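Long-range contacts in DyP2 (Amycolatopsis sp. ATCC 39116, PDB 4G2C), which is a multifunctional haem-containing dye peroxidase from a lignin-reactive bacterium, probably using peroxide to oxidise dyes and related aromatic substrates: residues 273-278 against 402-407; 212-217 against 377-382; 154-159 against 474-479; 64-69 against 200-205. One frame throughout, in Å; residues are numbered along the deposited sequence.

Interaction 1 (273-278 against 402-407); sequences FRKLEQ and GLLFMA. With HEM (protoporphyrin IX containing Fe), chain C.
Phe273 and Phe405 are the flat groups of this antiparallel strand pair, and they lie on opposite faces of the sheet. One face of the Phe405 ring takes the haem methyl CMC, 3.8 Å above its plane and offset toward the rim, while ring carbon CE1 comes within 3.4 Å of haem C2C. With CG anti to the backbone N (chi1 178°), the ring reaches the cofactor, and Leu276 runs beside it, CD1 lying 3.5 Å from Phe405 CB. Leu403 and Leu276 continue this haem-facing surface. On the other face Phe273 CZ meets Leu404 CD2 at 3.6 Å. Met406 lies alongside Phe273, its SD making an oblique Met-aromatic contact 5.0 Å from the ring centroid. Two reciprocal backbone pairs fix the register: Arg274 with Phe405 and Leu276 with Leu403, where Leu403 N to Leu276 O is 2.7 Å. At the strand end, Gln278 OE1 passes 3.3 Å from Gly402 CA, while its NE2 bonds to Glu213 OE2 outside the pair. The axes of the two short strand segments run antiparallel, at 166°. Strand 267-278 pairs on its other side with strand 474-484, strand 402-409 with strand 374-380, and Phe273, Leu404 and Met406 pack against strand 66-74.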
# COMPACT_ATOMS: atom_id res chain seq x y z
N PHE A 273 8.92 0.99 -0.85
CA PHE A 273 8.65 2.41 -0.57
C PHE A 273 8.70 3.21 -1.87
O PHE A 273 9.71 3.16 -2.58
CB PHE A 273 9.64 2.99 0.45
CG PHE A 273 9.31 4.39 0.87
CD1 PHE A 273 9.55 5.46 0.02
CD2 PHE A 273 8.73 4.65 2.11
CE1 PHE A 273 9.22 6.76 0.39
CE2 PHE A 273 8.40 5.94 2.49
CZ PHE A 273 8.65 7.00 1.63
N ARG A 274 7.62 3.91 -2.19
CA ARG A 274 7.57 4.77 -3.38
C ARG A 274 6.83 6.08 -3.06
O ARG A 274 5.66 6.05 -2.65
CB ARG A 274 6.84 4.06 -4.53
CG ARG A 274 7.65 3.09 -5.37
CD ARG A 274 6.75 2.12 -6.16
NE ARG A 274 6.15 2.73 -7.35
CZ ARG A 274 6.79 2.81 -8.52
NH1 ARG A 274 8.01 2.32 -8.62
NH2 ARG A 274 6.21 3.36 -9.58
N LYS A 275 7.49 7.22 -3.27
CA LYS A 275 6.87 8.52 -3.03
C LYS A 275 6.12 8.93 -4.28
O LYS A 275 6.72 9.09 -5.35
CB LYS A 275 7.93 9.59 -2.70
CG LYS A 275 7.37 10.90 -2.16
CD LYS A 275 8.47 11.95 -2.01
CE LYS A 275 7.95 13.23 -1.36
NZ LYS A 275 9.02 14.20 -0.99
N LEU A 276 4.80 9.06 -4.14
CA LEU A 276 3.93 9.30 -5.29
C LEU A 276 3.25 10.64 -5.12
O LEU A 276 2.43 10.84 -4.22
CB LEU A 276 2.88 8.18 -5.41
CG LEU A 276 3.44 6.76 -5.43
CD1 LEU A 276 2.33 5.70 -5.41
CD2 LEU A 276 4.35 6.54 -6.64
N GLU A 277 3.59 11.57 -5.99
CA GLU A 277 2.99 12.89 -5.92
C GLU A 277 1.63 12.89 -6.60
O GLU A 277 1.47 12.34 -7.70
CB GLU A 277 3.90 13.95 -6.55
CG GLU A 277 3.48 15.38 -6.20
CD GLU A 277 4.36 16.40 -6.88
OE1 GLU A 277 4.24 16.56 -8.12
OE2 GLU A 277 5.17 17.04 -6.19
N GLN A 278 0.66 13.50 -5.94
CA GLN A 278 -0.70 13.61 -6.45
C GLN A 278 -1.06 15.05 -6.88
O GLN A 278 -1.15 15.94 -6.04
CB GLN A 278 -1.68 13.17 -5.37
CG GLN A 278 -1.55 11.71 -4.95
CD GLN A 278 -2.63 11.31 -3.95
OE1 GLN A 278 -2.40 11.29 -2.74
NE2 GLN A 278 -3.82 11.01 -4.45
N GLY A 402 0.62 13.96 -1.57
CA GLY A 402 0.49 12.70 -2.26
C GLY A 402 0.58 11.51 -1.34
O GLY A 402 0.22 11.60 -0.16
N LEU A 403 1.07 10.40 -1.88
CA LEU A 403 1.10 9.17 -1.10
C LEU A 403 2.49 8.60 -0.92
O LEU A 403 3.22 8.38 -1.88
CB LEU A 403 0.17 8.10 -1.73
CG LEU A 403 0.08 6.73 -1.03
CD1 LEU A 403 -0.61 6.82 0.34
CD2 LEU A 403 -0.66 5.71 -1.92
N LEU A 404 2.83 8.34 0.34
CA LEU A 404 4.00 7.54 0.63
C LEU A 404 3.53 6.09 0.48
O LEU A 404 3.06 5.49 1.44
CB LEU A 404 4.54 7.82 2.04
CG LEU A 404 5.08 9.22 2.39
CD1 LEU A 404 5.57 9.25 3.83
CD2 LEU A 404 6.20 9.65 1.46
N PHE A 405 3.60 5.55 -0.73
CA PHE A 405 3.11 4.20 -0.95
C PHE A 405 4.02 3.19 -0.26
O PHE A 405 5.24 3.21 -0.45
CB PHE A 405 2.98 3.87 -2.44
CG PHE A 405 2.53 2.45 -2.71
CD1 PHE A 405 1.18 2.12 -2.72
CD2 PHE A 405 3.46 1.44 -2.92
CE1 PHE A 405 0.76 0.82 -2.94
CE2 PHE A 405 3.05 0.13 -3.15
CZ PHE A 405 1.70 -0.18 -3.17
N MET A 406 3.45 2.32 0.56
CA MET A 406 4.24 1.28 1.22
C MET A 406 3.50 -0.06 1.16
O MET A 406 2.28 -0.08 1.25
CB MET A 406 4.54 1.68 2.67
CG MET A 406 5.45 2.90 2.77
SD MET A 406 5.83 3.39 4.44
CE MET A 406 4.49 4.56 4.71
N ALA A 407 4.25 -1.16 1.01
CA ALA A 407 3.65 -2.50 1.00
C ALA A 407 4.65 -3.57 1.39
O ALA A 407 5.84 -3.44 1.13
CB ALA A 407 3.05 -2.81 -0.37
CHA HEM C . -7.22 0.38 -3.40
CHB HEM C . -5.92 4.98 -4.31
CHC HEM C . -1.42 3.54 -5.45
CHD HEM C . -2.94 -1.05 -5.31
C1A HEM C . -7.26 1.75 -3.53
C2A HEM C . -8.40 2.59 -3.23
C3A HEM C . -8.03 3.85 -3.48
C4A HEM C . -6.66 3.86 -3.94
CMA HEM C . -8.91 5.11 -3.30
CAA HEM C . -9.77 2.07 -2.71
CBA HEM C . -9.71 1.91 -1.19
CGA HEM C . -9.16 0.56 -0.78
O1A HEM C . -9.67 -0.48 -1.23
O2A HEM C . -8.19 0.51 0.00
C1B HEM C . -4.59 5.02 -4.71
C2B HEM C . -3.79 6.20 -5.04
C3B HEM C . -2.55 5.78 -5.35
C4B HEM C . -2.51 4.34 -5.21
CMB HEM C . -4.31 7.65 -5.05
CAB HEM C . -1.31 6.61 -5.76
CBB HEM C . -1.23 7.91 -5.47
C1C HEM C . -1.47 2.17 -5.59
C2C HEM C . -0.41 1.34 -6.13
C3C HEM C . -0.83 0.06 -6.08
C4C HEM C . -2.17 0.06 -5.50
CMC HEM C . 0.97 1.83 -6.65
CAC HEM C . -0.09 -1.20 -6.57
CBC HEM C . 0.90 -1.12 -7.47
C1D HEM C . -4.20 -1.09 -4.74
C2D HEM C . -4.87 -2.31 -4.36
C3D HEM C . -6.18 -1.84 -3.75
C4D HEM C . -6.19 -0.41 -3.84
CMD HEM C . -4.34 -3.74 -4.51
CAD HEM C . -7.30 -2.69 -3.19
CBD HEM C . -7.99 -3.24 -4.42
CGD HEM C . -9.01 -4.21 -3.88
O1D HEM C . -8.60 -5.14 -3.14
O2D HEM C . -10.22 -3.99 -4.16
NA HEM C . -6.22 2.55 -3.95
NB HEM C . -3.76 3.92 -4.82
NC HEM C . -2.52 1.36 -5.21
ND HEM C . -5.01 -0.01 -4.42
FE HEM C . -4.45 2.03 -4.78

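Interaction 2 (212-217 against 377-382); sequences IEHFGY and GQTYGR. With HEM (protoporphyrin IX containing Fe), chain C; ACT (acetate ion), chain O.
His214 and Thr379 cross at an angle, with Thr379 CB 3.8 Å from His214 ring atom NE2. The same NE2 gives a weak, bent hydrogen bond to Tyr380 O (2.9 Å, 126° at the hydrogen), and a water links it to Gly381 O. Beside the ring, the methyl CG2 of Thr379 lies 3.8 Å from CA of Glu213, and Thr379 OG1 shares a second water with Ile212 O. That hydroxyl also bonds to Leu202 O. The next shell is the type I turn from Glu213 to Gly216, closed by Gly216 N to Glu213 O. Glu213 folds back over its own turn, CG lying between backbone N and carbonyl carbon (chi1 53°): OE1 accepts Tyr217 N at 2.7 Å nearly along its C-O axis. Gln278 NE2 bonds to the other oxygen, OE2, so the carboxylate is gripped at both ends. On the haem side, Glu213 OE2 lies 3.5 Å from methyl CMB and Tyr217 CB 3.6 Å from methyl CMA, so the turn and the residue after it line the haem pocket. The turn follows strand 211-212; helix 280-293 packs against His214, Phe215 and Tyr217, while strand 374-380 carries Thr379 between strands 402-409 and 193-205.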
# COMPACT_ATOMS: atom_id res chain seq x y z
N ILE A 212 -8.45 8.63 4.12
CA ILE A 212 -8.55 8.93 2.68
C ILE A 212 -7.22 9.34 2.08
O ILE A 212 -6.29 9.70 2.81
CB ILE A 212 -9.51 10.09 2.42
CG1 ILE A 212 -8.99 11.36 3.11
CG2 ILE A 212 -10.91 9.71 2.87
CD1 ILE A 212 -9.83 12.62 2.83
N GLU A 213 -7.12 9.29 0.76
CA GLU A 213 -5.94 9.86 0.08
C GLU A 213 -6.29 11.23 -0.52
O GLU A 213 -7.44 11.67 -0.42
CB GLU A 213 -5.37 8.90 -0.96
CG GLU A 213 -6.39 8.41 -1.96
CD GLU A 213 -6.93 9.53 -2.82
OE1 GLU A 213 -8.17 9.69 -2.87
OE2 GLU A 213 -6.11 10.24 -3.46
N HIS A 214 -5.32 11.89 -1.13
CA HIS A 214 -5.51 13.30 -1.50
C HIS A 214 -6.60 13.59 -2.53
O HIS A 214 -7.14 14.70 -2.55
CB HIS A 214 -4.19 13.99 -1.83
CG HIS A 214 -3.39 14.33 -0.60
ND1 HIS A 214 -3.76 15.34 0.26
CD2 HIS A 214 -2.28 13.77 -0.07
CE1 HIS A 214 -2.90 15.39 1.27
NE2 HIS A 214 -1.99 14.45 1.09
N PHE A 215 -6.97 12.61 -3.35
CA PHE A 215 -8.03 12.83 -4.32
C PHE A 215 -9.40 12.84 -3.65
O PHE A 215 -10.41 13.15 -4.30
CB PHE A 215 -8.02 11.79 -5.45
CG PHE A 215 -6.76 11.81 -6.28
CD1 PHE A 215 -6.03 12.97 -6.43
CD2 PHE A 215 -6.32 10.66 -6.91
CE1 PHE A 215 -4.87 12.98 -7.21
CE2 PHE A 215 -5.17 10.66 -7.69
CZ PHE A 215 -4.45 11.83 -7.84
N GLY A 216 -9.43 12.51 -2.36
CA GLY A 216 -10.65 12.51 -1.57
C GLY A 216 -11.29 11.14 -1.31
O GLY A 216 -12.35 11.05 -0.68
N TYR A 217 -10.65 10.07 -1.77
CA TYR A 217 -11.30 8.76 -1.71
C TYR A 217 -10.81 7.94 -0.53
O TYR A 217 -9.61 7.90 -0.24
CB TYR A 217 -11.08 7.98 -3.01
CG TYR A 217 -11.71 8.60 -4.22
CD1 TYR A 217 -11.17 9.75 -4.80
CD2 TYR A 217 -12.84 8.04 -4.81
CE1 TYR A 217 -11.73 10.33 -5.92
CE2 TYR A 217 -13.42 8.61 -5.94
CZ TYR A 217 -12.86 9.75 -6.49
OH TYR A 217 -13.43 10.34 -7.60
N GLY A 377 0.58 2.21 3.30
CA GLY A 377 0.99 3.55 2.91
C GLY A 377 0.49 4.64 3.84
O GLY A 377 -0.36 4.40 4.69
N GLN A 378 1.05 5.83 3.70
CA GLN A 378 0.53 6.99 4.42
C GLN A 378 0.64 8.21 3.53
O GLN A 378 1.61 8.34 2.77
CB GLN A 378 1.27 7.19 5.75
CG GLN A 378 0.70 8.28 6.66
CD GLN A 378 -0.78 8.14 6.93
OE1 GLN A 378 -1.61 8.42 6.06
NE2 GLN A 378 -1.13 7.69 8.13
N THR A 379 -0.38 9.06 3.57
CA THR A 379 -0.35 10.31 2.81
C THR A 379 0.73 11.29 3.31
O THR A 379 1.13 11.26 4.47
CB THR A 379 -1.70 11.04 2.84
OG1 THR A 379 -2.22 11.03 4.18
CG2 THR A 379 -2.70 10.35 1.91
N TYR A 380 1.18 12.16 2.43
CA TYR A 380 2.06 13.24 2.86
C TYR A 380 1.63 14.59 2.31
O TYR A 380 0.91 14.67 1.30
CB TYR A 380 3.50 12.95 2.44
CG TYR A 380 3.75 13.13 0.96
CD1 TYR A 380 4.13 14.37 0.45
CD2 TYR A 380 3.62 12.06 0.08
CE1 TYR A 380 4.38 14.53 -0.92
CE2 TYR A 380 3.87 12.22 -1.28
CZ TYR A 380 4.25 13.46 -1.77
OH TYR A 380 4.50 13.63 -3.12
N GLY A 381 2.09 15.65 2.96
CA GLY A 381 1.81 17.00 2.53
C GLY A 381 0.75 17.67 3.39
O GLY A 381 -0.07 17.01 4.04
N ARG A 382 0.77 19.00 3.41
CA ARG A 382 -0.29 19.73 4.10
C ARG A 382 -1.04 20.56 3.08
O ARG A 382 -0.45 21.06 2.12
CB ARG A 382 0.27 20.61 5.22
CG ARG A 382 0.83 19.83 6.41
CD ARG A 382 1.14 20.77 7.57
NE ARG A 382 1.36 20.06 8.83
CZ ARG A 382 0.39 19.70 9.67
NH1 ARG A 382 -0.88 19.96 9.37
NH2 ARG A 382 0.69 19.06 10.80
CHA HEM C . -7.22 0.38 -3.40
CHB HEM C . -5.92 4.98 -4.31
CHC HEM C . -1.42 3.54 -5.45
CHD HEM C . -2.94 -1.05 -5.31
C1A HEM C . -7.26 1.75 -3.53
C2A HEM C . -8.40 2.59 -3.23
C3A HEM C . -8.03 3.85 -3.48
C4A HEM C . -6.66 3.86 -3.94
CMA HEM C . -8.91 5.11 -3.30
CAA HEM C . -9.77 2.07 -2.71
CBA HEM C . -9.71 1.91 -1.19
CGA HEM C . -9.16 0.56 -0.78
O1A HEM C . -9.67 -0.48 -1.23
O2A HEM C . -8.19 0.51 0.00
C1B HEM C . -4.59 5.02 -4.71
C2B HEM C . -3.79 6.20 -5.04
C3B HEM C . -2.55 5.78 -5.35
C4B HEM C . -2.51 4.34 -5.21
CMB HEM C . -4.31 7.65 -5.05
CAB HEM C . -1.31 6.61 -5.76
CBB HEM C . -1.23 7.91 -5.47
C1C HEM C . -1.47 2.17 -5.59
C2C HEM C . -0.41 1.34 -6.13
C3C HEM C . -0.83 0.06 -6.08
C4C HEM C . -2.17 0.06 -5.50
CMC HEM C . 0.97 1.83 -6.65
CAC HEM C . -0.09 -1.20 -6.57
CBC HEM C . 0.90 -1.12 -7.47
C1D HEM C . -4.20 -1.09 -4.74
C2D HEM C . -4.87 -2.31 -4.36
C3D HEM C . -6.18 -1.84 -3.75
C4D HEM C . -6.19 -0.41 -3.84
CMD HEM C . -4.34 -3.74 -4.51
CAD HEM C . -7.30 -2.69 -3.19
CBD HEM C . -7.99 -3.24 -4.42
CGD HEM C . -9.01 -4.21 -3.88
O1D HEM C . -8.60 -5.14 -3.14
O2D HEM C . -10.22 -3.99 -4.16
NA HEM C . -6.22 2.55 -3.95
NB HEM C . -3.76 3.92 -4.82
NC HEM C . -2.52 1.36 -5.21
ND HEM C . -5.01 -0.01 -4.42
FE HEM C . -4.45 2.03 -4.78
C ACT O . -2.88 2.58 2.11
O ACT O . -3.15 1.58 2.82
OXT ACT O . -2.03 2.43 1.20
CH3 ACT O . -3.55 3.90 2.35
O HOH W 1 -4.50 9.23 4.79
O HOH W 2 -0.98 14.27 3.98

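Interaction 3 (154-159 against 474-479); sequences TEWEGH and VTMKGG
Trp156 lays one face of its indole over the Gly478-Gly479 backbone of strand 474-484, joining a loop of the first ferredoxin-like alpha+beta domain of this DyP-type peroxidase to the sheet beside the haem. The tight part is glycine against indole: Gly478 CA sits over one face of the ring in a CH-pi contact, 3.9 Å from the centroid of the five-membered ring and 26° off its normal. Gly479 N covers the same face farther along, and the methyl CE of Met476, bent back at chi2 (64°), adds a touch 3.9 Å from Trp156 CZ2. A single direct hydrogen bond, Glu157 N to Lys477 O at 2.8 Å, pins the loop beside this CH-pi contact. The outer side is looser. Glu157 and Lys477 cross through their aliphatic parts, but their charged ends stay 4.5 Å apart (Glu157 OE2 to Lys477 NZ), beyond a salt bridge; Glu157 OE1 turns instead to Lys275. One water spans the gap by accepting from Lys477 NZ and donating weakly to Glu157 OE2. Another water bridges the two backbones, donating to Glu155 O at 3.1 Å and to Met476 O at 2.8 Å.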
# COMPACT_ATOMS: atom_id res chain seq x y z
N THR A 154 17.14 10.09 -12.88
CA THR A 154 17.59 11.48 -12.90
C THR A 154 16.46 12.47 -12.66
O THR A 154 16.70 13.64 -12.36
CB THR A 154 18.32 11.89 -14.23
OG1 THR A 154 17.45 11.71 -15.35
CG2 THR A 154 19.62 11.08 -14.42
N GLU A 155 15.22 12.00 -12.80
CA GLU A 155 14.05 12.84 -12.55
C GLU A 155 13.51 12.67 -11.13
O GLU A 155 12.59 13.38 -10.71
CB GLU A 155 12.95 12.56 -13.58
CG GLU A 155 13.41 12.68 -15.04
CD GLU A 155 13.94 14.08 -15.38
OE1 GLU A 155 13.37 15.08 -14.88
OE2 GLU A 155 14.94 14.18 -16.14
N TRP A 156 14.08 11.73 -10.37
CA TRP A 156 13.67 11.51 -8.99
C TRP A 156 14.16 12.64 -8.09
O TRP A 156 15.12 13.33 -8.42
CB TRP A 156 14.24 10.21 -8.45
CG TRP A 156 13.70 8.96 -9.07
CD1 TRP A 156 12.84 8.86 -10.12
CD2 TRP A 156 13.97 7.61 -8.65
NE1 TRP A 156 12.57 7.54 -10.39
CE2 TRP A 156 13.25 6.75 -9.50
CE3 TRP A 156 14.76 7.06 -7.64
CZ2 TRP A 156 13.28 5.36 -9.37
CZ3 TRP A 156 14.81 5.67 -7.51
CH2 TRP A 156 14.07 4.85 -8.37
N GLU A 157 13.51 12.83 -6.94
CA GLU A 157 14.05 13.76 -5.95
C GLU A 157 15.45 13.33 -5.51
O GLU A 157 15.79 12.13 -5.54
CB GLU A 157 13.09 13.94 -4.76
CG GLU A 157 11.72 14.51 -5.16
CD GLU A 157 10.75 14.71 -3.99
OE1 GLU A 157 11.05 14.28 -2.86
OE2 GLU A 157 9.69 15.32 -4.21
N GLY A 158 16.26 14.31 -5.10
CA GLY A 158 17.67 14.11 -4.84
C GLY A 158 18.02 12.95 -3.92
O GLY A 158 18.88 12.14 -4.24
N HIS A 159 17.35 12.87 -2.77
CA HIS A 159 17.67 11.81 -1.81
C HIS A 159 17.42 10.38 -2.31
O HIS A 159 18.09 9.46 -1.85
CB HIS A 159 17.04 12.07 -0.43
CG HIS A 159 15.56 12.34 -0.47
ND1 HIS A 159 15.01 13.37 -1.19
CD2 HIS A 159 14.53 11.72 0.15
CE1 HIS A 159 13.70 13.37 -1.03
NE2 HIS A 159 13.38 12.38 -0.21
N VAL A 474 -0.58 11.19 -11.10
CA VAL A 474 0.29 10.64 -10.08
C VAL A 474 1.71 10.51 -10.61
O VAL A 474 1.94 9.92 -11.67
CB VAL A 474 -0.23 9.29 -9.57
CG1 VAL A 474 0.83 8.57 -8.73
CG2 VAL A 474 -1.55 9.49 -8.79
N THR A 475 2.67 11.06 -9.87
CA THR A 475 4.06 11.03 -10.31
C THR A 475 4.99 10.37 -9.31
O THR A 475 5.07 10.78 -8.15
CB THR A 475 4.60 12.46 -10.60
OG1 THR A 475 3.69 13.15 -11.46
CG2 THR A 475 5.98 12.40 -11.27
N MET A 476 5.71 9.35 -9.77
CA MET A 476 6.70 8.65 -8.95
C MET A 476 7.92 9.55 -8.74
O MET A 476 8.58 9.93 -9.72
CB MET A 476 7.10 7.34 -9.64
CG MET A 476 8.43 6.72 -9.22
SD MET A 476 8.41 6.23 -7.49
CE MET A 476 9.88 5.21 -7.42
N LYS A 477 8.21 9.89 -7.49
CA LYS A 477 9.27 10.85 -7.16
C LYS A 477 10.55 10.17 -6.68
O LYS A 477 11.55 10.84 -6.42
CB LYS A 477 8.81 11.83 -6.08
CG LYS A 477 7.57 12.61 -6.43
CD LYS A 477 7.77 13.44 -7.69
CE LYS A 477 8.68 14.63 -7.44
NZ LYS A 477 8.66 15.56 -8.61
N GLY A 478 10.51 8.85 -6.55
CA GLY A 478 11.65 8.10 -6.05
C GLY A 478 11.22 7.08 -5.02
O GLY A 478 10.18 7.23 -4.37
N GLY A 479 12.01 6.03 -4.86
CA GLY A 479 11.66 4.95 -3.95
C GLY A 479 12.75 3.91 -3.90
O GLY A 479 13.75 4.05 -4.61
O HOH W 3 9.80 12.11 -10.88
O HOH W 4 9.80 17.67 -6.58

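Interaction 4 (64-69 against 200-205); sequences RDRLTV and SGLGLA. With ACT (acetate ion), chain T; ACT (acetate ion), chain L.
Arg66 and Leu202 stand side by side on one face of an antiparallel strand pair in the ferredoxin-like alpha+beta domain, and the arginine can be followed atom by atom along it. Its CB lies 3.5 Å from OXT of an acetate, probably from the crystallisation liquor. CG, anti to the carbonyl carbon (chi1 -74°), passes the same ion, and the bend at chi2 (-59°) carries the chain toward the neighbouring strand. CD meets both the acetate and Leu202, approaching the branch CD1 at 3.8 Å. Arg66 NE is closer to that Leu202 CD1 methyl, at 3.6 Å, and the methyl lies obliquely to the guanidinium. At the tip, Arg66 NH1 donates to acetate O at 3.2 Å and more weakly to OXT, with the acetate carbon at the guanidinium edge and in its plane. NH2 comes near the like-charged Arg382, so the acetate probably eases a locally positive patch. Beneath these side chains the backbone sets the register. Leu67 and Gly201 form a hydrogen-bonded pair, their N-H groups serving each other's carbonyls, and Gly203 N continues the series to Asp65 O at 2.9 Å. Asp65 and Arg66 both face Asp172 on the neighbouring strand 166-172, a classic beta bulge where strand 66-74 begins. On the other face Leu67 packs on Met406, tying this sheet to the haem-side one. Gly201 CA lies 4.1 Å from Leu67 CB, and the bond from Gly201 N to Leu67 O is 2.7 Å long.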
# COMPACT_ATOMS: atom_id res chain seq x y z
N ARG A 64 -0.29 4.83 12.36
CA ARG A 64 0.84 5.65 11.96
C ARG A 64 0.37 6.98 11.37
O ARG A 64 0.88 7.43 10.35
CB ARG A 64 1.71 4.89 10.94
CG ARG A 64 0.94 4.48 9.69
CD ARG A 64 1.54 3.28 8.98
NE ARG A 64 0.75 2.97 7.79
CZ ARG A 64 -0.44 2.38 7.83
NH1 ARG A 64 -0.95 2.01 9.00
NH2 ARG A 64 -1.12 2.15 6.71
N ASP A 65 -0.62 7.59 12.03
CA ASP A 65 -1.24 8.82 11.53
C ASP A 65 -0.21 9.94 11.51
O ASP A 65 -0.32 10.90 10.76
CB ASP A 65 -2.43 9.22 12.42
CG ASP A 65 -3.56 8.21 12.37
OD1 ASP A 65 -3.77 7.58 11.31
OD2 ASP A 65 -4.25 8.05 13.39
N ARG A 66 0.80 9.80 12.35
CA ARG A 66 1.99 10.63 12.29
C ARG A 66 3.10 9.66 12.02
O ARG A 66 3.28 8.70 12.77
CB ARG A 66 2.22 11.36 13.62
CG ARG A 66 1.26 12.51 13.89
CD ARG A 66 1.35 13.54 12.77
NE ARG A 66 0.80 14.83 13.17
CZ ARG A 66 1.52 15.94 13.36
NH1 ARG A 66 2.84 15.92 13.16
NH2 ARG A 66 0.92 17.06 13.73
N LEU A 67 3.84 9.89 10.95
CA LEU A 67 4.90 8.99 10.54
C LEU A 67 6.13 9.77 10.12
O LEU A 67 6.06 10.68 9.29
CB LEU A 67 4.43 8.10 9.39
CG LEU A 67 5.50 7.26 8.71
CD1 LEU A 67 5.98 6.16 9.65
CD2 LEU A 67 4.95 6.66 7.42
N THR A 68 7.27 9.39 10.69
CA THR A 68 8.56 9.89 10.25
C THR A 68 9.30 8.77 9.53
O THR A 68 9.39 7.67 10.06
CB THR A 68 9.41 10.40 11.45
OG1 THR A 68 9.04 11.75 11.76
CG2 THR A 68 10.90 10.35 11.13
N VAL A 69 9.79 9.04 8.32
CA VAL A 69 10.56 8.07 7.54
C VAL A 69 12.00 8.55 7.42
O VAL A 69 12.23 9.70 7.03
CB VAL A 69 10.02 7.94 6.09
CG1 VAL A 69 10.75 6.85 5.35
CG2 VAL A 69 8.51 7.68 6.08
N SER A 200 7.79 12.82 5.95
CA SER A 200 6.80 12.81 7.02
C SER A 200 5.43 12.45 6.46
O SER A 200 4.98 13.01 5.46
CB SER A 200 6.75 14.17 7.73
OG SER A 200 8.06 14.61 8.10
N GLY A 201 4.78 11.48 7.10
CA GLY A 201 3.44 11.09 6.73
C GLY A 201 2.43 11.72 7.67
O GLY A 201 2.63 11.81 8.88
N LEU A 202 1.32 12.17 7.10
CA LEU A 202 0.24 12.75 7.89
C LEU A 202 -1.05 12.13 7.40
O LEU A 202 -1.43 12.31 6.23
CB LEU A 202 0.21 14.27 7.71
CG LEU A 202 -0.95 14.99 8.40
CD1 LEU A 202 -0.75 15.01 9.92
CD2 LEU A 202 -1.15 16.41 7.83
N GLY A 203 -1.70 11.36 8.27
CA GLY A 203 -2.92 10.68 7.90
C GLY A 203 -4.09 11.62 7.67
O GLY A 203 -4.24 12.61 8.38
N LEU A 204 -4.93 11.31 6.69
CA LEU A 204 -6.14 12.08 6.42
C LEU A 204 -7.39 11.25 6.68
O LEU A 204 -7.43 10.06 6.38
CB LEU A 204 -6.20 12.53 4.96
CG LEU A 204 -5.05 13.27 4.29
CD1 LEU A 204 -5.36 13.40 2.79
CD2 LEU A 204 -4.86 14.63 4.93
N ALA A 205 -8.42 11.89 7.21
CA ALA A 205 -9.68 11.20 7.45
C ALA A 205 -10.86 12.04 6.96
O ALA A 205 -10.78 13.27 6.91
CB ALA A 205 -9.85 10.88 8.94
C ACT T . 5.24 13.44 12.08
O ACT T . 5.16 13.69 13.32
OXT ACT T . 4.16 13.30 11.44
CH3 ACT T . 6.56 13.30 11.40
C ACT L . -4.39 0.55 7.47
O ACT L . -3.91 1.16 8.47
OXT ACT L . -4.27 1.09 6.33
CH3 ACT L . -5.10 -0.77 7.61

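In the fold
The four contacts are distributed over two antiparallel sheets that pack together. Interactions 1, 2 and 3 reach the sheet beside the haem, where strand 267-278 lies between 402-409 and 474-484, and 374-380 borders 402-409. Interaction 4 belongs to the other sheet, pairing strands 66-74 and 193-205. Centres of interactions 1 and 2 are about 9 Å apart, those of 1 and 3 about 10 Å, and those of 3 and 4 about 20 Å. Along the chain, interaction 4 closes before 1 and 2 open; the segments of 1 and 2 alternate, as do those of 3 and 4, while 3 encloses both 1 and 2. Interactions 1, 2 and 3 thus supply haem-pocket residues from distant parts of the chain, and interaction 4 backs the haem-side sheet.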